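Local coordinates for protein cytochrome c (Pseudomonas aeruginosa, PDB 6RTE) that acts as a dihydro-heme d1 dehydrogenase in heme d1 biosynthesis, combining a heme c with an eight-bladed beta-propeller, at residues His131-Leu136 against Asp189-Tyr194; Gly200-Tyr205 against Val245-Arg250; Ile362-Asp367 against Pro412-Asp417; Val371-Asn376 against Ile382-Leu387. All coordinates share one frame; numbering follows the deposited sequence.

Two neighbourhoods of the beta-propeller are sampled: interaction 2 lies across the chain's centre from interactions 3 and 4, about 33 Å centre to centre from interaction 3. Interaction 1 is partly buried and sets a connecting loop on a blade through leucine methyls, an arginine and a water; interaction 2 takes over on the next strand of that blade, and the hydroxyl of Tyr194 hydrogen-bonds Ala249 O between them. Interactions 2 and 3 are both buried packing between adjacent blades, without a hydrogen bond across either. Interaction 4, also buried, is different: it joins two strands inside one blade by backbone hydrogen bonds, and strand 362-365 of interaction 3 pairs with its strand 370-374.

Interaction 1: His131-Leu136 against Asp189-Tyr194; sequences HPLATL and DGRLVY
The loop joining helix 120-126 to strand 150-154 settles on a propeller blade, and Leu133 carries the contact against Arg191 and Leu192. Leu133 sits on a short 3-10 turn and meets Leu192 tip to tip, CD1 of Leu133 lying 3.9 Å from CD1 of Leu192. Its other methyl, CD2, comes 3.6 Å from NH2 of Arg191, obliquely to the guanidinium, as the side chains slide past each other. Leu136 CB only brushes the guanidinium edge, 4.5 Å from Arg191 NH2. With CG of Arg191 anti to the backbone N (chi1 170°) and the chain extended as far as NE, the charged end is carried out to the loop. There a water lies in the guanidinium plane, accepting from Arg191 NH2 at 2.8 Å and donating to Leu133 O at 2.8 Å. Asp206 forms a salt bridge with the same NH2, and NH1 bonds Ser138 OG, so several partners fix the rotation of the group. At the root of the arginine, Arg191 N donates to Asp189 OD1 (3.0 Å) from above the carboxylate plane. This is an Asx turn in the Ser-Pro-Asp-Gly link that starts at Ser187, a connection familiar between strands of beta-propeller blades.

Interaction 2: Gly200-Tyr205 against Val245-Arg250; sequences GWVTLY and VLLDAR
Adjacent blades of the beta-propeller meet face to face here, Val202 and Leu204 of strand 201-206 facing Leu247 near the end of strand 243-248 and the carbonyls of Ala249 and Arg250 in the turn after it. The backbones run the same way and draw together along the contact: CA of Val202 is 9.8 Å from CA of Leu247, whereas CA of Leu204 is 8.2 Å from CA of Ala249. At the wider end Val202 CG2 and Leu247 CD1 touch loosely at 4.3 Å, with Val236 and Val216 adding to the apolar layer. At the narrower end a single methyl does the work. Leu204 has CG anti to the backbone N (chi1 172°), and chi2 of 54° turns CD1 aside and leaves CD2 extended, trans to CA, against the turn, 3.5 Å from Ala249 O and 3.6 Å from Arg250 O. That turn is shaped by Asp248, whose OD1 takes the backbone N-H of Arg250 (2.9 Å, 165°) on its anti lone pair, giving an Asx turn. The two segments meet through aliphatic side chains and backbone carbonyls, with no hydrogen bond between them, so between these segments packing alone acts. Tyr194, next to Leu204 in its own sheet, gives its hydroxyl to Ala249 O, adding a hydrogen bond between the blades and a polar partner for the carbonyl that Leu204 CD2 approaches most closely.

Interaction 3: Ile362-Asp367 against Pro412-Asp417; sequences IYWKRD and PYAWTD
Ile362 opens the first strand of a propeller blade and reaches Ala414 on strand 413-417 of the next blade. Its CG1 branch lies between the backbone N and the carbonyl carbon (chi1 63°), and from there CD1 extends to 3.9 Å from Ala414 CB. Tyr363 follows with its side chain on the other face of the strand, where its ring meets that of Phe372 with the planes at about 45°. Trp364 comes back to the interface. The far end of its indole, CZ3, approaches Ala414 CB at 4.0 Å, obliquely to the ring, while NE1 donates to Lys432 O beyond strand 427-431 in the same neighbouring blade; that bond fixes the rotation of the indole and satisfies its buried N-H. Beyond it, Arg366 packs on Val371 of its own blade. Strands of separate sheets thus pack without backbone pairing, and the whole contact converges on one methyl group: Ala414 CB, touched by both Ile362 CD1 and Trp364 CZ3.

Interaction 4: Val371-Asn376 against Ile382-Leu387; sequences VFATPN and ISVIDL
Phe372 and Ile385, with Thr374 and Ser383, are the hydrogen-bonded pairs of an antiparallel hairpin whose strand axes run at 160° and approach to 4.4 Å. This backbone ladder is the tight part: Phe372 N donates to Ile385 O at 2.8 Å, and Thr374 N to Ser383 O at 2.9 Å. Ser383 N returns to Thr374 O at 3.1 Å; the return from Ile385 N to Phe372 O is modelled doubtfully short. Between them Ala373 and Val384 form a non-hydrogen-bonded pair, with Ala373 CA 3.2 Å from Ser383 O in a CA-H...O contact. Near the turn, Ile382 bends its chain (chi2 -64°) and lays CD1 3.7 Å from Pro375 CA; Met405 of the next blade touches both residues. Side-chain contacts are thinner on the Phe372 side. The ring edge of Phe372, at CD2, stands 4.5 Å from Ile385 CB, and the partly exposed Leu387 brings CD2 to 3.9 Å from Phe372 CB. Two middle strands bonded in a four-stranded antiparallel sheet are typical of a beta-propeller blade.

Interaction 1: His131-Leu136 against Asp189-Tyr194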
loop_
_atom_site.group_PDB
_atom_site.type_symbol
_atom_site.label_atom_id
_atom_site.label_comp_id
_atom_site.label_asym_id
_atom_site.label_seq_id
_atom_site.Cartn_x
_atom_site.Cartn_y
_atom_site.Cartn_z
ATOM N N HIS A 131 -17.748 -16.450 5.807
ATOM C CA HIS A 131 -18.606 -16.718 4.644
ATOM C C HIS A 131 -17.770 -17.385 3.562
ATOM O O HIS A 131 -17.314 -16.735 2.612
ATOM C CB HIS A 131 -19.243 -15.427 4.114
ATOM C CG HIS A 131 -20.068 -14.698 5.128
ATOM N ND1 HIS A 131 -19.590 -13.615 5.831
ATOM C CD2 HIS A 131 -21.333 -14.899 5.564
ATOM C CE1 HIS A 131 -20.524 -13.179 6.657
ATOM N NE2 HIS A 131 -21.595 -13.938 6.510
ATOM N N PRO A 132 -17.545 -18.693 3.674
ATOM C CA PRO A 132 -16.744 -19.392 2.660
ATOM C C PRO A 132 -17.343 -19.242 1.267
ATOM O O PRO A 132 -18.560 -19.323 1.079
ATOM C CB PRO A 132 -16.768 -20.856 3.128
ATOM C CG PRO A 132 -17.164 -20.799 4.597
ATOM C CD PRO A 132 -18.045 -19.603 4.728
ATOM N N LEU A 133 -16.463 -19.039 0.277
ATOM C CA LEU A 133 -16.918 -18.843 -1.099
ATOM C C LEU A 133 -17.747 -20.014 -1.604
ATOM O O LEU A 133 -18.676 -19.825 -2.398
ATOM C CB LEU A 133 -15.726 -18.635 -2.023
ATOM C CG LEU A 133 -15.098 -17.247 -2.029
ATOM C CD1 LEU A 133 -13.871 -17.316 -2.940
ATOM C CD2 LEU A 133 -16.086 -16.199 -2.486
ATOM N N ALA A 134 -17.412 -21.234 -1.186
ATOM C CA ALA A 134 -18.199 -22.396 -1.608
ATOM C C ALA A 134 -19.666 -22.260 -1.227
ATOM O O ALA A 134 -20.532 -22.865 -1.874
ATOM C CB ALA A 134 -17.620 -23.675 -1.000
ATOM N N THR A 135 -19.972 -21.485 -0.183
ATOM C CA THR A 135 -21.341 -21.344 0.295
ATOM C C THR A 135 -22.059 -20.129 -0.277
ATOM O O THR A 135 -23.225 -19.913 0.052
ATOM C CB THR A 135 -21.381 -21.248 1.829
ATOM O OG1 THR A 135 -20.790 -20.006 2.243
ATOM C CG2 THR A 135 -20.633 -22.416 2.476
ATOM N N LEU A 136 -21.398 -19.332 -1.112
ATOM C CA LEU A 136 -22.019 -18.105 -1.574
ATOM C C LEU A 136 -22.361 -18.189 -3.055
ATOM O O LEU A 136 -21.565 -18.712 -3.844
ATOM C CB LEU A 136 -21.095 -16.903 -1.353
ATOM C CG LEU A 136 -20.757 -16.515 0.090
ATOM C CD1 LEU A 136 -19.657 -15.479 0.089
ATOM C CD2 LEU A 136 -21.983 -15.989 0.826
ATOM N N ASP A 189 -10.653 -11.482 -12.168
ATOM C CA ASP A 189 -11.971 -11.100 -12.652
ATOM C C ASP A 189 -12.572 -9.932 -11.871
ATOM O O ASP A 189 -13.679 -9.494 -12.192
ATOM C CB ASP A 189 -12.929 -12.300 -12.589
ATOM C CG ASP A 189 -13.150 -12.811 -11.163
ATOM O OD1 ASP A 189 -12.590 -12.227 -10.200
ATOM O OD2 ASP A 189 -13.888 -13.804 -11.000
ATOM N N GLY A 190 -11.884 -9.440 -10.850
ATOM C CA GLY A 190 -12.343 -8.283 -10.120
ATOM C C GLY A 190 -13.409 -8.551 -9.088
ATOM O O GLY A 190 -13.926 -7.599 -8.499
ATOM N N ARG A 191 -13.772 -9.807 -8.856
ATOM C CA ARG A 191 -14.822 -10.109 -7.891
ATOM C C ARG A 191 -14.322 -10.030 -6.453
ATOM O O ARG A 191 -15.075 -9.618 -5.552
ATOM C CB ARG A 191 -15.396 -11.502 -8.147
ATOM C CG ARG A 191 -16.322 -11.955 -7.024
ATOM C CD ARG A 191 -16.909 -13.327 -7.267
ATOM N NE ARG A 191 -17.586 -13.814 -6.064
ATOM C CZ ARG A 191 -18.110 -15.027 -5.944
ATOM N NH1 ARG A 191 -18.073 -15.883 -6.967
ATOM N NH2 ARG A 191 -18.691 -15.371 -4.810
ATOM N N LEU A 192 -13.079 -10.453 -6.206
ATOM C CA LEU A 192 -12.538 -10.529 -4.856
ATOM C C LEU A 192 -11.490 -9.441 -4.626
ATOM O O LEU A 192 -10.742 -9.067 -5.537
ATOM C CB LEU A 192 -11.920 -11.905 -4.598
ATOM C CG LEU A 192 -12.818 -13.122 -4.858
ATOM C CD1 LEU A 192 -11.996 -14.396 -4.752
ATOM C CD2 LEU A 192 -14.016 -13.167 -3.905
ATOM N N VAL A 193 -11.427 -8.945 -3.393
ATOM C CA VAL A 193 -10.463 -7.908 -3.023
ATOM C C VAL A 193 -9.752 -8.341 -1.745
ATOM O O VAL A 193 -10.366 -8.911 -0.830
ATOM C CB VAL A 193 -11.128 -6.521 -2.894
ATOM C CG1 VAL A 193 -12.285 -6.539 -1.951
ATOM C CG2 VAL A 193 -10.109 -5.458 -2.475
ATOM N N TYR A 194 -8.445 -8.105 -1.715
ATOM C CA TYR A 194 -7.546 -8.577 -0.666
ATOM C C TYR A 194 -6.902 -7.370 -0.001
ATOM O O TYR A 194 -6.313 -6.528 -0.683
ATOM C CB TYR A 194 -6.470 -9.510 -1.249
ATOM C CG TYR A 194 -7.021 -10.723 -1.962
ATOM C CD1 TYR A 194 -7.545 -10.625 -3.256
ATOM C CD2 TYR A 194 -7.036 -11.962 -1.347
ATOM C CE1 TYR A 194 -8.068 -11.740 -3.906
ATOM C CE2 TYR A 194 -7.560 -13.087 -1.992
ATOM C CZ TYR A 194 -8.075 -12.969 -3.264
ATOM O OH TYR A 194 -8.594 -14.094 -3.893
HETATM O O HOH W 1 -19.305 -18.106 -4.566
#

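Interaction 2: Gly200-Tyr205 against Val245-Arg250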
loop_
_atom_site.group_PDB
_atom_site.type_symbol
_atom_site.label_atom_id
_atom_site.label_comp_id
_atom_site.label_asym_id
_atom_site.label_seq_id
_atom_site.Cartn_x
_atom_site.Cartn_y
_atom_site.Cartn_z
ATOM N N GLY A 200 -0.491 -7.233 10.374
ATOM C CA GLY A 200 -0.295 -8.556 9.793
ATOM C C GLY A 200 -1.549 -9.271 9.347
ATOM O O GLY A 200 -1.452 -10.427 8.913
ATOM N N TRP A 201 -2.711 -8.633 9.421
ATOM C CA TRP A 201 -3.967 -9.290 9.085
ATOM C C TRP A 201 -4.267 -9.152 7.598
ATOM O O TRP A 201 -4.094 -8.081 7.008
ATOM C CB TRP A 201 -5.116 -8.715 9.904
ATOM C CG TRP A 201 -5.066 -9.146 11.330
ATOM C CD1 TRP A 201 -4.487 -8.470 12.374
ATOM C CD2 TRP A 201 -5.584 -10.357 11.877
ATOM N NE1 TRP A 201 -4.624 -9.191 13.536
ATOM C CE2 TRP A 201 -5.289 -10.352 13.261
ATOM C CE3 TRP A 201 -6.265 -11.448 11.342
ATOM C CZ2 TRP A 201 -5.662 -11.389 14.102
ATOM C CZ3 TRP A 201 -6.630 -12.480 12.182
ATOM C CH2 TRP A 201 -6.333 -12.441 13.544
ATOM N N VAL A 202 -4.704 -10.250 6.995
ATOM C CA VAL A 202 -5.122 -10.270 5.596
ATOM C C VAL A 202 -6.616 -10.565 5.566
ATOM O O VAL A 202 -7.076 -11.502 6.235
ATOM C CB VAL A 202 -4.344 -11.316 4.782
ATOM C CG1 VAL A 202 -4.803 -11.303 3.328
ATOM C CG2 VAL A 202 -2.842 -11.072 4.878
ATOM N N THR A 203 -7.361 -9.782 4.781
ATOM C CA THR A 203 -8.812 -9.896 4.683
ATOM C C THR A 203 -9.198 -10.154 3.230
ATOM O O THR A 203 -8.735 -9.454 2.325
ATOM C CB THR A 203 -9.509 -8.618 5.193
ATOM O OG1 THR A 203 -9.088 -8.334 6.537
ATOM C CG2 THR A 203 -11.043 -8.756 5.169
ATOM N N LEU A 204 -10.038 -11.164 3.012
ATOM C CA LEU A 204 -10.617 -11.464 1.705
ATOM C C LEU A 204 -12.079 -11.049 1.716
ATOM O O LEU A 204 -12.850 -11.501 2.568
ATOM C CB LEU A 204 -10.477 -12.951 1.382
ATOM C CG LEU A 204 -11.193 -13.474 0.129
ATOM C CD1 LEU A 204 -10.819 -12.673 -1.112
ATOM C CD2 LEU A 204 -10.874 -14.958 -0.046
ATOM N N TYR A 205 -12.466 -10.201 0.759
ATOM C CA TYR A 205 -13.808 -9.641 0.681
ATOM C C TYR A 205 -14.405 -9.960 -0.678
ATOM O O TYR A 205 -13.760 -9.741 -1.707
ATOM C CB TYR A 205 -13.769 -8.127 0.904
ATOM C CG TYR A 205 -15.118 -7.467 1.039
ATOM C CD1 TYR A 205 -15.771 -7.434 2.260
ATOM C CD2 TYR A 205 -15.723 -6.851 -0.047
ATOM C CE1 TYR A 205 -17.001 -6.813 2.399
ATOM C CE2 TYR A 205 -16.962 -6.228 0.084
ATOM C CZ TYR A 205 -17.586 -6.216 1.309
ATOM O OH TYR A 205 -18.791 -5.608 1.456
ATOM N N VAL A 245 4.767 -15.007 3.199
ATOM C CA VAL A 245 3.742 -15.980 3.557
ATOM C C VAL A 245 2.857 -16.191 2.332
ATOM O O VAL A 245 2.282 -15.236 1.793
ATOM C CB VAL A 245 2.934 -15.533 4.784
ATOM C CG1 VAL A 245 1.754 -16.435 5.028
ATOM C CG2 VAL A 245 3.849 -15.503 6.036
ATOM N N LEU A 246 2.787 -17.441 1.881
ATOM C CA LEU A 246 2.021 -17.842 0.715
ATOM C C LEU A 246 0.687 -18.425 1.181
ATOM O O LEU A 246 0.662 -19.381 1.965
ATOM C CB LEU A 246 2.795 -18.872 -0.101
ATOM C CG LEU A 246 2.109 -19.409 -1.364
ATOM C CD1 LEU A 246 1.884 -18.284 -2.358
ATOM C CD2 LEU A 246 2.935 -20.518 -1.988
ATOM N N LEU A 247 -0.407 -17.854 0.689
ATOM C CA LEU A 247 -1.755 -18.245 1.064
ATOM C C LEU A 247 -2.522 -18.689 -0.185
ATOM O O LEU A 247 -2.236 -18.240 -1.298
ATOM C CB LEU A 247 -2.506 -17.086 1.736
ATOM C CG LEU A 247 -1.859 -16.381 2.932
ATOM C CD1 LEU A 247 -2.639 -15.108 3.312
ATOM C CD2 LEU A 247 -1.778 -17.313 4.129
ATOM N N ASP A 248 -3.487 -19.585 0.018
ATOM C CA ASP A 248 -4.463 -19.917 -1.011
ATOM C C ASP A 248 -5.454 -18.757 -1.133
ATOM O O ASP A 248 -6.095 -18.365 -0.150
ATOM C CB ASP A 248 -5.171 -21.224 -0.657
ATOM C CG ASP A 248 -6.092 -21.734 -1.770
ATOM O OD1 ASP A 248 -6.839 -20.922 -2.363
ATOM O OD2 ASP A 248 -6.074 -22.954 -2.048
ATOM N N ALA A 249 -5.545 -18.178 -2.332
ATOM C CA ALA A 249 -6.357 -16.983 -2.543
ATOM C C ALA A 249 -7.866 -17.216 -2.441
ATOM O O ALA A 249 -8.618 -16.240 -2.454
ATOM C CB ALA A 249 -6.049 -16.400 -3.920
ATOM N N ARG A 250 -8.323 -18.464 -2.341
ATOM C CA ARG A 250 -9.746 -18.751 -2.227
ATOM C C ARG A 250 -10.253 -18.745 -0.792
ATOM O O ARG A 250 -11.443 -18.515 -0.569
ATOM C CB ARG A 250 -10.057 -20.109 -2.865
ATOM C CG ARG A 250 -9.746 -20.149 -4.359
ATOM C CD ARG A 250 -10.770 -19.361 -5.149
ATOM N NE ARG A 250 -11.976 -20.142 -5.360
ATOM C CZ ARG A 250 -12.148 -20.985 -6.380
ATOM N NH1 ARG A 250 -11.192 -21.155 -7.279
ATOM N NH2 ARG A 250 -13.279 -21.661 -6.493
#

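Interaction 3: Ile362-Asp367 against Pro412-Asp417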
loop_
_atom_site.group_PDB
_atom_site.type_symbol
_atom_site.label_atom_id
_atom_site.label_comp_id
_atom_site.label_asym_id
_atom_site.label_seq_id
_atom_site.Cartn_x
_atom_site.Cartn_y
_atom_site.Cartn_z
ATOM N N ILE A 362 4.786 6.363 -13.672
ATOM C CA ILE A 362 3.888 5.840 -14.689
ATOM C C ILE A 362 4.504 6.037 -16.068
ATOM O O ILE A 362 5.423 6.842 -16.263
ATOM C CB ILE A 362 2.489 6.495 -14.629
ATOM C CG1 ILE A 362 2.577 7.992 -14.907
ATOM C CG2 ILE A 362 1.862 6.249 -13.266
ATOM C CD1 ILE A 362 1.231 8.638 -15.206
ATOM N N TYR A 363 3.967 5.283 -17.021
ATOM C CA TYR A 363 4.457 5.238 -18.389
ATOM C C TYR A 363 3.353 5.689 -19.331
ATOM O O TYR A 363 2.164 5.509 -19.050
ATOM C CB TYR A 363 4.905 3.811 -18.763
ATOM C CG TYR A 363 5.944 3.230 -17.841
ATOM C CD1 TYR A 363 5.602 2.781 -16.570
ATOM C CD2 TYR A 363 7.273 3.115 -18.239
ATOM C CE1 TYR A 363 6.555 2.243 -15.716
ATOM C CE2 TYR A 363 8.230 2.572 -17.397
ATOM C CZ TYR A 363 7.866 2.137 -16.138
ATOM O OH TYR A 363 8.814 1.605 -15.293
ATOM N N TRP A 364 3.752 6.288 -20.447
ATOM C CA TRP A 364 2.813 6.595 -21.517
ATOM C C TRP A 364 3.613 6.861 -22.785
ATOM O O TRP A 364 4.838 6.994 -22.754
ATOM C CB TRP A 364 1.904 7.779 -21.154
ATOM C CG TRP A 364 2.566 9.125 -21.157
ATOM C CD1 TRP A 364 2.786 9.927 -22.241
ATOM C CD2 TRP A 364 3.072 9.839 -20.021
ATOM N NE1 TRP A 364 3.406 11.089 -21.851
ATOM C CE2 TRP A 364 3.595 11.060 -20.495
ATOM C CE3 TRP A 364 3.139 9.563 -18.651
ATOM C CZ2 TRP A 364 4.178 12.005 -19.648
ATOM C CZ3 TRP A 364 3.722 10.504 -17.809
ATOM C CH2 TRP A 364 4.230 11.709 -18.312
ATOM N N LYS A 365 2.904 6.920 -23.908
ATOM C CA LYS A 365 3.535 7.113 -25.207
ATOM C C LYS A 365 3.524 8.594 -25.560
ATOM O O LYS A 365 2.463 9.227 -25.585
ATOM C CB LYS A 365 2.826 6.291 -26.281
ATOM C CG LYS A 365 2.689 4.815 -25.929
ATOM C CD LYS A 365 2.527 3.950 -27.168
ATOM C CE LYS A 365 3.868 3.671 -27.830
ATOM N NZ LYS A 365 4.683 2.707 -27.039
ATOM N N ARG A 366 4.709 9.143 -25.822
ATOM C CA ARG A 366 4.881 10.544 -26.195
ATOM C C ARG A 366 5.689 10.580 -27.484
ATOM O O ARG A 366 6.885 10.272 -27.476
ATOM C CB ARG A 366 5.583 11.325 -25.086
ATOM C CG ARG A 366 5.830 12.790 -25.392
ATOM C CD ARG A 366 6.832 13.378 -24.410
ATOM N NE ARG A 366 6.886 14.836 -24.472
ATOM C CZ ARG A 366 7.673 15.530 -25.293
ATOM N NH1 ARG A 366 8.482 14.904 -26.139
ATOM N NH2 ARG A 366 7.645 16.856 -25.268
ATOM N N ASP A 367 5.041 10.962 -28.585
ATOM C CA ASP A 367 5.663 10.939 -29.910
ATOM C C ASP A 367 6.032 9.513 -30.313
ATOM O O ASP A 367 7.114 9.257 -30.846
ATOM C CB ASP A 367 6.890 11.854 -29.970
ATOM C CG ASP A 367 6.527 13.325 -29.874
ATOM O OD1 ASP A 367 5.384 13.681 -30.232
ATOM O OD2 ASP A 367 7.387 14.125 -29.447
ATOM N N PRO A 412 -5.524 13.182 -21.277
ATOM C CA PRO A 412 -4.283 13.738 -21.836
ATOM C C PRO A 412 -3.283 14.237 -20.803
ATOM O O PRO A 412 -2.264 14.812 -21.197
ATOM C CB PRO A 412 -4.804 14.907 -22.683
ATOM C CG PRO A 412 -5.995 15.392 -21.937
ATOM C CD PRO A 412 -6.603 14.190 -21.239
ATOM N N TYR A 413 -3.537 14.031 -19.510
ATOM C CA TYR A 413 -2.663 14.528 -18.460
ATOM C C TYR A 413 -2.234 13.393 -17.539
ATOM O O TYR A 413 -2.933 12.386 -17.394
ATOM C CB TYR A 413 -3.346 15.607 -17.602
ATOM C CG TYR A 413 -4.185 16.594 -18.374
ATOM C CD1 TYR A 413 -3.598 17.649 -19.067
ATOM C CD2 TYR A 413 -5.569 16.488 -18.392
ATOM C CE1 TYR A 413 -4.365 18.558 -19.768
ATOM C CE2 TYR A 413 -6.348 17.398 -19.087
ATOM C CZ TYR A 413 -5.741 18.429 -19.776
ATOM O OH TYR A 413 -6.515 19.336 -20.473
ATOM N N ALA A 414 -1.076 13.577 -16.915
ATOM C CA ALA A 414 -0.662 12.785 -15.765
ATOM C C ALA A 414 -0.971 13.582 -14.501
ATOM O O ALA A 414 -0.570 14.744 -14.382
ATOM C CB ALA A 414 0.827 12.443 -15.830
ATOM N N TRP A 415 -1.677 12.957 -13.566
ATOM C CA TRP A 415 -2.182 13.632 -12.378
ATOM C C TRP A 415 -1.278 13.291 -11.199
ATOM O O TRP A 415 -1.123 12.115 -10.855
ATOM C CB TRP A 415 -3.624 13.206 -12.085
ATOM C CG TRP A 415 -4.599 13.402 -13.227
ATOM C CD1 TRP A 415 -4.419 13.058 -14.540
ATOM C CD2 TRP A 415 -5.918 13.965 -13.141
ATOM N NE1 TRP A 415 -5.535 13.386 -15.275
ATOM C CE2 TRP A 415 -6.470 13.939 -14.439
ATOM C CE3 TRP A 415 -6.681 14.485 -12.096
ATOM C CZ2 TRP A 415 -7.748 14.417 -14.715
ATOM C CZ3 TRP A 415 -7.951 14.964 -12.374
ATOM C CH2 TRP A 415 -8.471 14.928 -13.672
ATOM N N THR A 416 -0.689 14.314 -10.577
ATOM C CA THR A 416 0.208 14.105 -9.443
ATOM C C THR A 416 -0.049 15.203 -8.409
ATOM O O THR A 416 -1.052 15.919 -8.470
ATOM C CB THR A 416 1.667 14.046 -9.918
ATOM O OG1 THR A 416 2.501 13.573 -8.852
ATOM C CG2 THR A 416 2.153 15.417 -10.374
ATOM N N ASP A 417 0.859 15.338 -7.443
ATOM C CA ASP A 417 0.596 16.152 -6.264
ATOM C C ASP A 417 1.909 16.658 -5.676
ATOM O O ASP A 417 2.994 16.351 -6.176
ATOM C CB ASP A 417 -0.170 15.334 -5.217
ATOM C CG ASP A 417 0.604 14.103 -4.771
ATOM O OD1 ASP A 417 1.673 14.270 -4.145
ATOM O OD2 ASP A 417 0.157 12.968 -5.059
#

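Interaction 4: Val371-Asn376 against Ile382-Leu387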
loop_
_atom_site.group_PDB
_atom_site.type_symbol
_atom_site.label_atom_id
_atom_site.label_comp_id
_atom_site.label_asym_id
_atom_site.label_seq_id
_atom_site.Cartn_x
_atom_site.Cartn_y
_atom_site.Cartn_z
ATOM N N VAL A 371 7.647 6.742 -22.491
ATOM C CA VAL A 371 8.283 7.678 -21.573
ATOM C C VAL A 371 7.827 7.321 -20.162
ATOM O O VAL A 371 6.760 6.733 -19.965
ATOM C CB VAL A 371 7.949 9.145 -21.935
ATOM C CG1 VAL A 371 6.484 9.466 -21.675
ATOM C CG2 VAL A 371 8.851 10.101 -21.188
ATOM N N PHE A 372 8.661 7.654 -19.179
ATOM C CA PHE A 372 8.405 7.324 -17.782
ATOM C C PHE A 372 8.560 8.576 -16.932
ATOM O O PHE A 372 9.500 9.355 -17.122
ATOM C CB PHE A 372 9.361 6.226 -17.289
ATOM C CG PHE A 372 9.274 5.948 -15.808
ATOM C CD1 PHE A 372 8.262 5.151 -15.292
ATOM C CD2 PHE A 372 10.220 6.465 -14.937
ATOM C CE1 PHE A 372 8.190 4.882 -13.938
ATOM C CE2 PHE A 372 10.150 6.202 -13.578
ATOM C CZ PHE A 372 9.134 5.405 -13.081
ATOM N N ALA A 373 7.628 8.768 -16.001
ATOM C CA ALA A 373 7.629 9.930 -15.124
ATOM C C ALA A 373 7.484 9.473 -13.680
ATOM O O ALA A 373 6.734 8.534 -13.388
ATOM C CB ALA A 373 6.495 10.896 -15.483
ATOM N N THR A 374 8.206 10.138 -12.777
ATOM C CA THR A 374 8.189 9.754 -11.376
ATOM C C THR A 374 8.146 10.970 -10.462
ATOM O O THR A 374 8.861 11.956 -10.701
ATOM C CB THR A 374 9.421 8.901 -11.024
ATOM O OG1 THR A 374 9.369 8.537 -9.638
ATOM C CG2 THR A 374 10.712 9.664 -11.302
ATOM N N PRO A 375 7.319 10.933 -9.404
ATOM C CA PRO A 375 7.392 11.978 -8.374
ATOM C C PRO A 375 8.636 11.811 -7.513
ATOM O O PRO A 375 9.458 10.933 -7.793
ATOM C CB PRO A 375 6.104 11.770 -7.570
ATOM C CG PRO A 375 5.824 10.305 -7.703
ATOM C CD PRO A 375 6.305 9.906 -9.079
ATOM N N ASN A 376 8.778 12.616 -6.462
ATOM C CA ASN A 376 10.014 12.650 -5.684
ATOM C C ASN A 376 9.709 12.882 -4.210
ATOM O O ASN A 376 8.870 13.719 -3.863
ATOM C CB ASN A 376 10.952 13.745 -6.211
ATOM C CG ASN A 376 12.367 13.589 -5.702
ATOM O OD1 ASN A 376 12.646 13.831 -4.527
ATOM N ND2 ASN A 376 13.271 13.190 -6.587
ATOM N N ILE A 382 9.104 16.576 -10.909
ATOM C CA ILE A 382 8.614 15.399 -11.618
ATOM C C ILE A 382 9.631 15.087 -12.709
ATOM O O ILE A 382 9.765 15.847 -13.678
ATOM C CB ILE A 382 7.216 15.624 -12.217
ATOM C CG1 ILE A 382 6.209 16.032 -11.133
ATOM C CG2 ILE A 382 6.748 14.374 -12.963
ATOM C CD1 ILE A 382 5.954 14.976 -10.078
ATOM N N SER A 383 10.349 13.978 -12.560
ATOM C CA SER A 383 11.377 13.590 -13.517
ATOM C C SER A 383 10.771 12.713 -14.605
ATOM O O SER A 383 10.093 11.725 -14.306
ATOM C CB SER A 383 12.512 12.844 -12.813
ATOM O OG SER A 383 13.141 13.670 -11.852
ATOM N N VAL A 384 11.027 13.071 -15.860
ATOM C CA VAL A 384 10.526 12.330 -17.014
ATOM C C VAL A 384 11.718 11.702 -17.727
ATOM O O VAL A 384 12.655 12.405 -18.126
ATOM C CB VAL A 384 9.728 13.235 -17.962
ATOM C CG1 VAL A 384 9.139 12.423 -19.099
ATOM C CG2 VAL A 384 8.627 13.966 -17.202
ATOM N N ILE A 385 11.676 10.383 -17.894
ATOM C CA ILE A 385 12.760 9.624 -18.508
ATOM C C ILE A 385 12.276 9.047 -19.832
ATOM O O ILE A 385 11.103 8.689 -19.985
ATOM C CB ILE A 385 13.243 8.490 -17.570
ATOM C CG1 ILE A 385 13.694 9.049 -16.217
ATOM C CG2 ILE A 385 14.345 7.670 -18.234
ATOM C CD1 ILE A 385 14.738 10.144 -16.294
ATOM N N ASP A 386 13.191 8.946 -20.794
ATOM C CA ASP A 386 12.905 8.250 -22.044
ATOM C C ASP A 386 13.261 6.776 -21.894
ATOM O O ASP A 386 14.375 6.439 -21.484
ATOM C CB ASP A 386 13.683 8.854 -23.212
ATOM C CG ASP A 386 13.413 8.129 -24.515
ATOM O OD1 ASP A 386 12.418 8.468 -25.188
ATOM O OD2 ASP A 386 14.179 7.203 -24.853
ATOM N N LEU A 387 12.313 5.900 -22.237
ATOM C CA LEU A 387 12.527 4.469 -22.052
ATOM C C LEU A 387 13.543 3.918 -23.046
ATOM O O LEU A 387 14.390 3.094 -22.681
ATOM C CB LEU A 387 11.208 3.712 -22.188
ATOM C CG LEU A 387 10.296 3.517 -20.977
ATOM C CD1 LEU A 387 9.647 2.139 -21.086
ATOM C CD2 LEU A 387 11.015 3.660 -19.653
#